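PDB 2FEX: conserved hypothetical protein from Agrobacterium tumefaciens, which is of unknown function but belongs to the DJ-1/PfpI family of the class I glutaminase-like clan. Local coordinates for residues A7-F12 against G72-K77; A35-M40 against T54-L59; M1-I6 against V62-L67; V116-N121 against A136-Q141. All blocks are in the same frame, centred on the assembly; numbering follows the deposited sequence. Where two conformers were deposited one is given.

Contact 1 (A7-F12 against G72-K77)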
loop_
_atom_site.group_PDB
_atom_site.type_symbol
_atom_site.label_atom_id
_atom_site.label_comp_id
_atom_site.label_asym_id
_atom_site.label_seq_id
_atom_site.Cartn_x
_atom_site.Cartn_y
_atom_site.Cartn_z
ATOM N N ALA A 7 -9.092 -6.039 8.929
ATOM C CA ALA A 7 -8.674 -7.271 9.602
ATOM C C ALA A 7 -7.342 -7.734 9.003
ATOM O O ALA A 7 -7.315 -8.438 7.973
ATOM C CB ALA A 7 -9.771 -8.396 9.417
ATOM N N LEU A 8 -6.257 -7.330 9.659
ATOM C CA LEU A 8 -4.898 -7.747 9.267
ATOM C C LEU A 8 -4.606 -9.162 9.722
ATOM O O LEU A 8 -5.362 -9.784 10.514
ATOM C CB LEU A 8 -3.865 -6.798 9.954
ATOM C CG LEU A 8 -4.021 -5.293 9.610
ATOM C CD1 LEU A 8 -2.979 -4.444 10.419
ATOM C CD2 LEU A 8 -3.950 -4.994 8.032
ATOM N N ALA A 9 -3.480 -9.666 9.235
ATOM C CA ALA A 9 -2.997 -10.993 9.640
ATOM C C ALA A 9 -1.556 -11.026 9.288
ATOM O O ALA A 9 -1.041 -10.165 8.511
ATOM C CB ALA A 9 -3.775 -12.065 8.876
ATOM N N GLN A 10 -0.880 -12.040 9.805
ATOM C CA GLN A 10 0.513 -12.277 9.423
ATOM C C GLN A 10 0.596 -12.371 7.898
ATOM O O GLN A 10 -0.260 -13.023 7.263
ATOM C CB GLN A 10 0.999 -13.575 10.068
ATOM C CG GLN A 10 1.171 -13.438 11.581
ATOM C CD GLN A 10 2.385 -12.591 12.010
ATOM O OE1 GLN A 10 3.102 -11.995 11.185
ATOM N NE2 GLN A 10 2.649 -12.600 13.326
ATOM N N ASP A 11 1.612 -11.718 7.330
ATOM C CA ASP A 11 1.885 -11.768 5.882
ATOM C C ASP A 11 0.747 -11.130 5.093
ATOM O O ASP A 11 0.509 -11.473 3.945
ATOM C CB ASP A 11 2.107 -13.230 5.421
ATOM C CG ASP A 11 3.340 -13.836 6.028
ATOM O OD1 ASP A 11 4.390 -13.169 6.017
ATOM O OD2 ASP A 11 3.213 -14.953 6.503
ATOM N N PHE A 12 0.094 -10.097 5.663
ATOM C CA PHE A 12 -0.936 -9.384 4.861
ATOM C C PHE A 12 -0.288 -8.634 3.692
ATOM O O PHE A 12 0.900 -8.214 3.768
ATOM C CB PHE A 12 -1.816 -8.426 5.704
ATOM C CG PHE A 12 -1.127 -7.150 6.165
ATOM C CD1 PHE A 12 -1.255 -5.956 5.379
ATOM C CD2 PHE A 12 -0.458 -7.109 7.416
ATOM C CE1 PHE A 12 -0.670 -4.692 5.849
ATOM C CE2 PHE A 12 0.115 -5.883 7.890
ATOM C CZ PHE A 12 0.011 -4.704 7.073
ATOM N N GLY A 72 -3.125 -11.809 1.373
ATOM C CA GLY A 72 -1.797 -12.019 1.955
ATOM C C GLY A 72 -1.546 -13.513 1.988
ATOM O O GLY A 72 -2.323 -14.273 1.365
ATOM N N LEU A 73 -0.472 -13.920 2.667
ATOM C CA LEU A 73 0.007 -15.323 2.437
ATOM C C LEU A 73 -0.506 -16.331 3.453
ATOM O O LEU A 73 -0.154 -17.534 3.385
ATOM C CB LEU A 73 1.522 -15.337 2.515
ATOM C CG LEU A 73 2.209 -14.449 1.490
ATOM C CD1 LEU A 73 3.739 -14.505 1.667
ATOM C CD2 LEU A 73 1.833 -14.763 0.016
ATOM N N SER A 74 -1.262 -15.876 4.451
ATOM C CA SER A 74 -1.669 -16.847 5.512
ATOM C C SER A 74 -2.459 -18.030 4.965
ATOM O O SER A 74 -2.242 -19.177 5.371
ATOM C CB SER A 74 -2.435 -16.174 6.691
ATOM O OG SER A 74 -3.620 -15.549 6.210
ATOM N N TRP A 75 -3.350 -17.743 4.013
ATOM C CA TRP A 75 -4.132 -18.866 3.395
ATOM C C TRP A 75 -3.245 -19.925 2.751
ATOM O O TRP A 75 -3.357 -21.121 3.100
ATOM C CB TRP A 75 -5.207 -18.295 2.462
ATOM C CG TRP A 75 -6.204 -17.477 3.275
ATOM C CD1 TRP A 75 -7.339 -17.929 3.926
ATOM C CD2 TRP A 75 -6.106 -16.098 3.547
ATOM N NE1 TRP A 75 -7.929 -16.897 4.610
ATOM C CE2 TRP A 75 -7.208 -15.747 4.381
ATOM C CE3 TRP A 75 -5.186 -15.097 3.178
ATOM C CZ2 TRP A 75 -7.417 -14.405 4.841
ATOM C CZ3 TRP A 75 -5.361 -13.781 3.647
ATOM C CH2 TRP A 75 -6.457 -13.444 4.479
ATOM N N GLU A 76 -2.302 -19.503 1.893
ATOM C CA GLU A 76 -1.471 -20.471 1.189
ATOM C C GLU A 76 -0.521 -21.167 2.149
ATOM O O GLU A 76 -0.118 -22.310 1.889
ATOM C CB GLU A 76 -0.707 -19.850 0.046
ATOM C CG GLU A 76 0.194 -18.753 0.376
ATOM C CD GLU A 76 0.493 -17.952 -0.885
ATOM O OE1 GLU A 76 -0.398 -17.142 -1.330
ATOM O OE2 GLU A 76 1.604 -18.179 -1.410
ATOM N N LYS A 77 -0.194 -20.490 3.252
ATOM C CA LYS A 77 0.710 -21.060 4.263
ATOM C C LYS A 77 -0.022 -21.998 5.237
ATOM O O LYS A 77 0.628 -22.678 6.073
ATOM C CB LYS A 77 1.441 -19.945 5.023
ATOM C CG LYS A 77 2.524 -19.249 4.181
ATOM C CD LYS A 77 3.051 -17.971 4.898
ATOM C CE LYS A 77 4.162 -17.292 4.107
ATOM N NZ LYS A 77 5.148 -18.273 3.574
HETATM O O HOH W 1 -2.340 -13.247 5.414
#

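Contact 2 (A35-M40 against T54-L59)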
loop_
_atom_site.group_PDB
_atom_site.type_symbol
_atom_site.label_atom_id
_atom_site.label_comp_id
_atom_site.label_asym_id
_atom_site.label_seq_id
_atom_site.Cartn_x
_atom_site.Cartn_y
_atom_site.Cartn_z
ATOM N N ALA A 35 -7.185 -4.605 13.274
ATOM C CA ALA A 35 -7.278 -5.794 14.148
ATOM C C ALA A 35 -6.442 -6.953 13.626
ATOM O O ALA A 35 -6.205 -7.059 12.425
ATOM C CB ALA A 35 -8.790 -6.217 14.272
ATOM N N THR A 36 -5.965 -7.822 14.528
ATOM C CA THR A 36 -5.312 -9.078 14.133
ATOM C C THR A 36 -6.081 -10.184 14.896
ATOM O O THR A 36 -6.799 -9.919 15.883
ATOM C CB THR A 36 -3.814 -9.095 14.538
ATOM O OG1 THR A 36 -3.738 -8.935 16.005
ATOM C CG2 THR A 36 -3.019 -7.961 13.825
ATOM N N PRO A 37 -5.912 -11.446 14.473
ATOM C CA PRO A 37 -6.686 -12.542 15.095
ATOM C C PRO A 37 -6.523 -12.578 16.603
ATOM O O PRO A 37 -7.513 -12.764 17.308
ATOM C CB PRO A 37 -6.104 -13.798 14.407
ATOM C CG PRO A 37 -5.805 -13.289 12.997
ATOM C CD PRO A 37 -5.149 -11.895 13.271
ATOM N N ASP A 38 -5.307 -12.389 17.109
ATOM C CA ASP A 38 -5.082 -12.477 18.582
ATOM C C ASP A 38 -4.869 -11.106 19.252
ATOM O O ASP A 38 -4.673 -11.038 20.489
ATOM C CB ASP A 38 -3.924 -13.430 18.916
ATOM C CG ASP A 38 -2.550 -12.945 18.438
ATOM O OD1 ASP A 38 -2.460 -11.832 17.849
ATOM O OD2 ASP A 38 -1.577 -13.743 18.609
ATOM N N GLY A 39 -4.976 -10.023 18.465
ATOM C CA GLY A 39 -4.803 -8.684 19.005
ATOM C C GLY A 39 -3.348 -8.264 19.165
ATOM O O GLY A 39 -3.074 -7.145 19.617
HETATM N N MSE A 40 -2.422 -9.150 18.820
HETATM C CA MSE A 40 -1.004 -8.802 18.935
HETATM C C MSE A 40 -0.399 -8.497 17.558
HETATM O O MSE A 40 -1.085 -8.681 16.513
HETATM C CB MSE A 40 -0.251 -9.909 19.729
HETATM C CG MSE A 40 -0.666 -9.865 21.236
HETATM SE SE MSE A 40 0.149 -11.174 22.317
HETATM C CE MSE A 40 -1.194 -12.666 22.017
ATOM N N THR A 54 -6.800 -3.789 18.091
ATOM C CA THR A 54 -7.619 -4.747 18.811
ATOM C C THR A 54 -7.542 -6.135 18.168
ATOM O O THR A 54 -6.717 -6.344 17.239
ATOM C CB THR A 54 -9.087 -4.179 18.854
ATOM O OG1 THR A 54 -9.819 -4.860 19.869
ATOM C CG2 THR A 54 -9.743 -4.324 17.477
ATOM N N SER A 55 -8.342 -7.072 18.708
ATOM C CA SER A 55 -8.374 -8.429 18.172
ATOM C C SER A 55 -9.683 -8.580 17.377
ATOM O O SER A 55 -10.670 -7.834 17.553
ATOM C CB SER A 55 -8.434 -9.454 19.342
ATOM O OG SER A 55 -9.567 -9.174 20.186
ATOM N N TYR A 56 -9.729 -9.638 16.562
ATOM C CA TYR A 56 -10.946 -9.927 15.776
ATOM C C TYR A 56 -12.152 -10.115 16.716
ATOM O O TYR A 56 -13.254 -9.660 16.397
ATOM C CB TYR A 56 -10.779 -11.219 14.995
ATOM C CG TYR A 56 -9.945 -11.140 13.725
ATOM C CD1 TYR A 56 -9.054 -10.074 13.498
ATOM C CD2 TYR A 56 -9.970 -12.230 12.808
ATOM C CE1 TYR A 56 -8.258 -10.067 12.311
ATOM C CE2 TYR A 56 -9.201 -12.250 11.663
ATOM C CZ TYR A 56 -8.331 -11.190 11.417
ATOM O OH TYR A 56 -7.568 -11.176 10.293
ATOM N N ASP A 57 -11.936 -10.780 17.866
ATOM C CA ASP A 57 -13.072 -11.145 18.684
ATOM C C ASP A 57 -13.646 -9.907 19.405
ATOM O O ASP A 57 -14.753 -9.981 19.930
ATOM C CB ASP A 57 -12.656 -12.206 19.695
ATOM C CG ASP A 57 -11.497 -11.734 20.555
ATOM O OD1 ASP A 57 -10.338 -11.744 20.071
ATOM O OD2 ASP A 57 -11.747 -11.292 21.681
ATOM N N ALA A 58 -12.918 -8.795 19.399
ATOM C CA ALA A 58 -13.437 -7.575 20.000
ATOM C C ALA A 58 -14.144 -6.658 18.994
ATOM O O ALA A 58 -14.673 -5.588 19.393
ATOM C CB ALA A 58 -12.298 -6.780 20.686
ATOM N N LEU A 59 -14.144 -7.025 17.721
ATOM C CA LEU A 59 -14.793 -6.162 16.731
ATOM C C LEU A 59 -16.319 -6.310 16.865
ATOM O O LEU A 59 -16.855 -7.438 16.729
ATOM C CB LEU A 59 -14.347 -6.572 15.317
ATOM C CG LEU A 59 -12.858 -6.383 15.030
ATOM C CD1 LEU A 59 -12.567 -6.911 13.626
ATOM C CD2 LEU A 59 -12.498 -4.826 15.081
#

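Contact 3 (M1-I6 against V62-L67)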
loop_
_atom_site.group_PDB
_atom_site.type_symbol
_atom_site.label_atom_id
_atom_site.label_comp_id
_atom_site.label_asym_id
_atom_site.label_seq_id
_atom_site.Cartn_x
_atom_site.Cartn_y
_atom_site.Cartn_z
HETATM N N MSE A 1 -20.264 9.819 12.075
HETATM C CA MSE A 1 -18.945 9.135 12.204
HETATM C C MSE A 1 -19.004 7.749 11.542
HETATM O O MSE A 1 -19.910 6.948 11.820
HETATM C CB MSE A 1 -18.515 9.018 13.676
HETATM C CG MSE A 1 -17.129 8.329 13.889
HETATM SE SE MSE A 1 -15.598 9.377 13.121
HETATM C CE MSE A 1 -16.331 11.333 13.328
ATOM N N THR A 2 -18.073 7.505 10.630
ATOM C CA THR A 2 -17.982 6.228 9.963
ATOM C C THR A 2 -16.718 5.560 10.510
ATOM O O THR A 2 -15.694 6.226 10.653
ATOM C CB THR A 2 -17.852 6.390 8.427
ATOM O OG1 THR A 2 -19.049 7.003 7.915
ATOM C CG2 THR A 2 -17.645 5.083 7.762
ATOM N N ARG A 3 -16.809 4.257 10.792
ATOM C CA ARG A 3 -15.660 3.513 11.306
ATOM C C ARG A 3 -15.508 2.232 10.501
ATOM O O ARG A 3 -16.500 1.536 10.243
ATOM C CB ARG A 3 -15.860 3.123 12.772
ATOM C CG ARG A 3 -15.832 4.239 13.806
ATOM C CD ARG A 3 -16.022 3.612 15.230
ATOM N NE ARG A 3 -14.771 3.414 15.962
ATOM C CZ ARG A 3 -14.556 2.482 16.890
ATOM N NH1 ARG A 3 -15.506 1.599 17.216
ATOM N NH2 ARG A 3 -13.370 2.420 17.497
ATOM N N ILE A 4 -14.264 1.925 10.101
ATOM C CA ILE A 4 -14.042 0.765 9.262
ATOM C C ILE A 4 -13.033 -0.079 10.010
ATOM O O ILE A 4 -11.980 0.444 10.406
ATOM C CB ILE A 4 -13.431 1.165 7.894
ATOM C CG1 ILE A 4 -14.449 2.057 7.084
ATOM C CG2 ILE A 4 -12.960 -0.087 7.075
ATOM C CD1 ILE A 4 -13.859 2.538 5.686
ATOM N N ALA A 5 -13.303 -1.373 10.147
ATOM C CA ALA A 5 -12.339 -2.309 10.717
ATOM C C ALA A 5 -11.572 -2.958 9.567
ATOM O O ALA A 5 -12.171 -3.446 8.572
ATOM C CB ALA A 5 -13.078 -3.411 11.499
ATOM N N ILE A 6 -10.260 -3.007 9.727
ATOM C CA ILE A 6 -9.408 -3.649 8.723
ATOM C C ILE A 6 -8.759 -4.843 9.421
ATOM O O ILE A 6 -8.018 -4.692 10.417
ATOM C CB ILE A 6 -8.335 -2.674 8.156
ATOM C CG1 ILE A 6 -9.129 -1.554 7.402
ATOM C CG2 ILE A 6 -7.379 -3.495 7.242
ATOM C CD1 ILE A 6 -8.205 -0.574 6.711
ATOM N N VAL A 62 -22.012 -3.258 16.093
ATOM C CA VAL A 62 -22.868 -2.184 16.588
ATOM C C VAL A 62 -22.195 -0.830 16.315
ATOM O O VAL A 62 -22.872 0.144 15.989
ATOM C CB VAL A 62 -23.214 -2.408 18.102
ATOM C CG1 VAL A 62 -23.903 -1.191 18.721
ATOM C CG2 VAL A 62 -24.057 -3.642 18.234
ATOM N N ASP A 63 -20.851 -0.806 16.398
ATOM C CA ASP A 63 -20.006 0.357 16.427
ATOM C C ASP A 63 -19.170 0.538 15.125
ATOM O O ASP A 63 -18.484 1.532 14.935
ATOM C CB ASP A 63 -19.085 0.180 17.650
ATOM C CG ASP A 63 -19.869 -0.080 18.944
ATOM O OD1 ASP A 63 -21.012 0.445 19.079
ATOM O OD2 ASP A 63 -19.358 -0.831 19.818
ATOM N N ILE A 64 -19.199 -0.470 14.265
ATOM C CA ILE A 64 -18.276 -0.480 13.102
ATOM C C ILE A 64 -19.118 -0.670 11.841
ATOM O O ILE A 64 -19.889 -1.604 11.756
ATOM C CB ILE A 64 -17.243 -1.578 13.245
ATOM C CG1 ILE A 64 -16.372 -1.318 14.524
ATOM C CG2 ILE A 64 -16.432 -1.757 11.905
ATOM C CD1 ILE A 64 -15.429 -2.473 14.820
ATOM N N ASP A 65 -18.958 0.252 10.897
ATOM C CA ASP A 65 -19.752 0.297 9.677
ATOM C C ASP A 65 -19.357 -0.732 8.581
ATOM O O ASP A 65 -20.167 -1.069 7.717
ATOM C CB ASP A 65 -19.683 1.711 9.107
ATOM C CG ASP A 65 -20.234 2.723 10.081
ATOM O OD1 ASP A 65 -21.482 2.785 10.190
ATOM O OD2 ASP A 65 -19.450 3.367 10.813
ATOM N N ALA A 66 -18.099 -1.179 8.599
ATOM C CA ALA A 66 -17.595 -2.041 7.514
ATOM C C ALA A 66 -16.449 -2.875 8.028
ATOM O O ALA A 66 -15.684 -2.422 8.890
ATOM C CB ALA A 66 -17.154 -1.171 6.320
ATOM N N LEU A 67 -16.357 -4.089 7.508
ATOM C CA LEU A 67 -15.250 -5.012 7.802
ATOM C C LEU A 67 -14.515 -5.259 6.494
ATOM O O LEU A 67 -15.082 -5.745 5.498
ATOM C CB LEU A 67 -15.821 -6.327 8.303
ATOM C CG LEU A 67 -14.830 -7.466 8.447
ATOM C CD1 LEU A 67 -13.832 -7.079 9.593
ATOM C CD2 LEU A 67 -15.569 -8.788 8.778
#

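Contact 4 (V116-N121 against A136-Q141)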
loop_
_atom_site.group_PDB
_atom_site.type_symbol
_atom_site.label_atom_id
_atom_site.label_comp_id
_atom_site.label_asym_id
_atom_site.label_seq_id
_atom_site.Cartn_x
_atom_site.Cartn_y
_atom_site.Cartn_z
ATOM N N VAL A 116 -24.644 -13.339 -4.170
ATOM C CA VAL A 116 -24.326 -11.990 -4.633
ATOM C C VAL A 116 -23.323 -12.034 -5.755
ATOM O O VAL A 116 -22.477 -12.943 -5.810
ATOM C CB VAL A 116 -23.765 -11.088 -3.502
ATOM C CG1 VAL A 116 -24.881 -10.854 -2.447
ATOM C CG2 VAL A 116 -22.500 -11.707 -2.869
ATOM N N ALA A 117 -23.379 -11.017 -6.610
ATOM C CA ALA A 117 -22.373 -10.855 -7.658
ATOM C C ALA A 117 -21.036 -10.569 -6.955
ATOM O O ALA A 117 -21.004 -9.880 -5.918
ATOM C CB ALA A 117 -22.755 -9.717 -8.611
ATOM N N HIS A 118 -19.951 -11.123 -7.504
ATOM C CA HIS A 118 -18.620 -10.982 -6.853
ATOM C C HIS A 118 -17.528 -11.331 -7.863
ATOM O O HIS A 118 -17.814 -11.775 -8.975
ATOM C CB HIS A 118 -18.516 -11.942 -5.674
ATOM C CG HIS A 118 -18.692 -13.387 -6.072
ATOM N ND1 HIS A 118 -19.921 -14.023 -6.094
ATOM C CD2 HIS A 118 -17.789 -14.286 -6.528
ATOM C CE1 HIS A 118 -19.772 -15.249 -6.578
ATOM N NE2 HIS A 118 -18.486 -15.432 -6.863
ATOM N N THR A 119 -16.275 -11.099 -7.466
ATOM C CA THR A 119 -15.153 -11.522 -8.265
ATOM C C THR A 119 -14.053 -11.980 -7.277
ATOM O O THR A 119 -14.333 -12.246 -6.083
ATOM C CB THR A 119 -14.674 -10.411 -9.228
ATOM O OG1 THR A 119 -13.725 -10.932 -10.187
ATOM C CG2 THR A 119 -14.082 -9.199 -8.439
ATOM N N GLY A 120 -12.854 -12.167 -7.813
ATOM C CA GLY A 120 -11.755 -12.733 -6.989
ATOM C C GLY A 120 -10.519 -12.756 -7.862
ATOM O O GLY A 120 -10.477 -12.166 -8.992
ATOM N N ASN A 121 -9.501 -13.465 -7.397
ATOM C CA ASN A 121 -8.303 -13.600 -8.243
ATOM C C ASN A 121 -8.576 -14.475 -9.452
ATOM O O ASN A 121 -7.974 -14.248 -10.530
ATOM C CB ASN A 121 -7.169 -14.211 -7.431
ATOM C CG ASN A 121 -6.570 -13.219 -6.467
ATOM O OD1 ASN A 121 -6.655 -11.998 -6.684
ATOM N ND2 ASN A 121 -5.969 -13.742 -5.367
ATOM N N ALA A 136 -22.305 -19.238 -10.206
ATOM C CA ALA A 136 -23.214 -18.585 -11.185
ATOM C C ALA A 136 -23.102 -17.067 -11.191
ATOM O O ALA A 136 -23.391 -16.411 -12.213
ATOM C CB ALA A 136 -24.688 -19.032 -10.963
ATOM N N HIS A 137 -22.613 -16.514 -10.077
ATOM C CA HIS A 137 -22.552 -15.051 -9.886
ATOM C C HIS A 137 -21.168 -14.472 -10.025
ATOM O O HIS A 137 -21.014 -13.256 -9.882
ATOM C CB HIS A 137 -23.089 -14.682 -8.496
ATOM C CG HIS A 137 -24.503 -15.109 -8.334
ATOM N ND1 HIS A 137 -24.898 -16.037 -7.411
ATOM C CD2 HIS A 137 -25.600 -14.788 -9.054
ATOM C CE1 HIS A 137 -26.197 -16.253 -7.539
ATOM N NE2 HIS A 137 -26.646 -15.507 -8.531
ATOM N N TYR A 138 -20.182 -15.335 -10.279
ATOM C CA TYR A 138 -18.784 -14.873 -10.418
ATOM C C TYR A 138 -18.645 -14.034 -11.711
ATOM O O TYR A 138 -19.070 -14.448 -12.822
ATOM C CB TYR A 138 -17.839 -16.101 -10.515
ATOM C CG TYR A 138 -16.390 -15.691 -10.433
ATOM C CD1 TYR A 138 -15.729 -15.673 -9.185
ATOM C CD2 TYR A 138 -15.703 -15.230 -11.578
ATOM C CE1 TYR A 138 -14.399 -15.248 -9.075
ATOM C CE2 TYR A 138 -14.324 -14.816 -11.488
ATOM C CZ TYR A 138 -13.707 -14.814 -10.220
ATOM O OH TYR A 138 -12.400 -14.384 -10.077
ATOM N N ARG A 139 -18.054 -12.867 -11.549
ATOM C CA ARG A 139 -17.759 -11.940 -12.666
ATOM C C ARG A 139 -16.274 -11.935 -12.973
ATOM O O ARG A 139 -15.456 -11.480 -12.166
ATOM C CB ARG A 139 -18.244 -10.543 -12.333
ATOM C CG ARG A 139 -19.725 -10.537 -12.184
ATOM C CD ARG A 139 -20.306 -9.152 -12.205
ATOM N NE ARG A 139 -21.764 -9.326 -12.134
ATOM C CZ ARG A 139 -22.634 -8.372 -11.790
ATOM N NH1 ARG A 139 -22.207 -7.146 -11.471
ATOM N NH2 ARG A 139 -23.937 -8.661 -11.746
ATOM N N ASP A 140 -15.920 -12.460 -14.145
ATOM C CA ASP A 140 -14.509 -12.477 -14.537
ATOM C C ASP A 140 -14.203 -11.126 -15.225
ATOM O O ASP A 140 -14.363 -10.977 -16.443
ATOM C CB ASP A 140 -14.232 -13.670 -15.469
ATOM C CG ASP A 140 -12.764 -13.789 -15.844
ATOM O OD1 ASP A 140 -11.881 -13.337 -15.071
ATOM O OD2 ASP A 140 -12.491 -14.357 -16.945
ATOM N N GLN A 141 -13.815 -10.141 -14.427
ATOM C CA GLN A 141 -13.547 -8.766 -14.908
ATOM C C GLN A 141 -12.423 -8.199 -14.043
ATOM O O GLN A 141 -12.219 -8.721 -12.929
ATOM C CB GLN A 141 -14.794 -7.892 -14.718
ATOM C CG GLN A 141 -15.255 -7.737 -13.194
ATOM C CD GLN A 141 -16.456 -6.841 -13.033
ATOM O OE1 GLN A 141 -17.501 -7.047 -13.703
ATOM N NE2 GLN A 141 -16.325 -5.807 -12.179
HETATM O O HOH W 2 -11.295 -9.719 -10.669
#

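Contact 1 (A7-F12 against G72-K77)
In both D11 and L73, CG stands beside the backbone N and anti to the carbonyl carbon (chi1 -65° for D11, -60° for L73), and the two side chains meet at their first carbons, CB of D11 lying 3.6 Å from CB of L73. The meeting joins a type II beta turn, A9 to F12, in the loop that follows strand 3-7 of the alpha/beta sandwich, to the segment leading into the short, weakly bonded helix 74-77. D11 sits in the left-handed region of backbone space, the third position of that turn. The side chains of D11 and K77 cross at about a right angle; in the conformer modelled here OD2 of D11 meets the methylene CD of K77 at 3.4 Å. NZ of K77 then lies 4.8 Å from OD2 of D11, so any attraction between the charges is probably long-range.

The backbones do the gripping. L73 N donates to D11 O at 2.9 Å, coming from above the carbonyl plane, 40° out of it. G72 and F12 form a close backbone bridge, their CA atoms 4.0 Å apart. F12 points away from 72-77, its ring packs on V50, and CD2 of L8 covers one face of it. L73 also packs on S26 of the second subunit. Beside the backbone bond a water bridges the segments, donating to Q10 O at 2.8 Å and accepting from S74 N at 3.0 Å.

Contact 2 (A35-M40 against T54-L59)
P37 and Y56 lie side by side and point the same way, the proline laid over one face of the tyrosine ring. CA of P37 stands 3.8 Å from the ring centroid and only 12° off the normal, a CH-pi contact, while its CG reaches the far end of the ring at CZ, 3.6 Å away. With chi1 of -78°, Y56 carries its ring beside its own backbone N and back across the strand end, where A35 O comes to the ring edge. The phenol is held at its tip as well, since OH is hydrogen-bonded to L8 O.

A35 turns to the face of the sheet that T54 also occupies. Its CB meets CG2 of T54 at 3.8 Å and, from another direction, CD1 of L59 at 3.9 Å, with the Y56 ring on a further flank. T36 and S55 point to the other face, and CB of S55 packs against G39 N.

Backbone bonds set this register: T36 N donates to T54 O at 3.2 Å, and Y56 N returns a weak bond to T36 O. Beyond the strand, T36 OG1 donates to M40 O at 2.7 Å, on a lone pair, while D38 OD1 accepts from M40 N in an Asx turn. The whole is a parallel strand pair at the border of a Rossmann-like alpha/beta sheet, with strand 54-55 outermost in this chain.

Contact 3 (M1-I6 against V62-L67)
R3 and D65 are joined by a reciprocal pair of hydrogen bonds that includes one side chain. R3 N donates to D65 OD2 at 2.8 Å, using the anti lone pair of the carboxylate, and D65 N donates to R3 O, also at 2.8 Å. The carboxylate here takes an N-H that a backbone carbonyl would accept in regular pairing. Further along, A5 N donates to A66 O at 2.9 Å with an N-H...O angle of 166°.

Among the charged groups, the arginine chain of R3 runs alongside D63 and, in the conformer modelled, bends at chi3 (98°). Its CD then lies 3.2 Å from D63 O, which sits at the edge of the guanidinium. NH1 of R3 stays 5.2 Å from D63 OD2 in the conformers given, and R3 NH2 forms a salt bridge to E31.

Apolar contacts gather round A5. Its CB meets CG2 of I64 at 3.8 Å and CD1 of L67 at 4.2 Å.

Strand 3-7 is here flanked by strand 66-69, with strand 31-36 on its other side bonding to I4 and I6. Helix 84-92 covers I64 and L67 through F90, and L67 also through L86, while I4 packs against L169.

Contact 4 (V116-N121 against A136-Q141)
The H118 ring is laid over the backbone of the opposing segment, with Y138 CA 4.0 Å from its centroid in a CH-pi contact. The imidazole is pinned at both nitrogens: ND1 donates to V116 O at 2.8 Å, almost in the ring plane, and NE2 is hydrogen-bonded to Y132 OH. Its plane stands at 77° to the ring of Y138, whose CD1 lies 3.6 Å from NE2 of H118.

With CG anti to the backbone N (chi1 -171°), Y138 sends its ring along segment 116-121, where T119 CA covers one face. The guanidinium of R139 likewise lies flat under CB of A117, which is 3.5 Å from CZ.

Between the backbones, R139 N donates to H118 O at 2.8 Å, and H118 N makes a weak bond to H137 O. T119 OG1 extends the series by donating to R139 O at 2.7 Å. A water is placed to donate to T119 OG1, G120 O and Q141 O, two at a time.

Segment 116-121 is a loop before helix 123-127; 136-141, after it, leaves a 3-10 turn. H126 of that helix meets the Y138 ring edge-to-face. A117 and T119 rest on V145 of strand 145-147, and H118 touches T152 of strand 150-153.

In the fold
Contacts 1, 2 and 3 form one continuous region, as segments 1-6 and 7-12 are consecutive. Contact 2 is nested in the loops closed by the other two. I6 O probably accepts from A35 N (3.0 Å) and A35 O from L8 N (2.8 Å), so strand 3-7 and its following loop tie contact 2 to both. Contact 4 lies apart, on the opposite side of the chain's centre from contacts 2 and 3, its centre about 22 Å from that of contact 1. Contacts 1 and 4 both approach a possible nucleophile elbow (G99, C101, A103): G72 lies near it and N121 touches it, consistent with the family's usual active-site position.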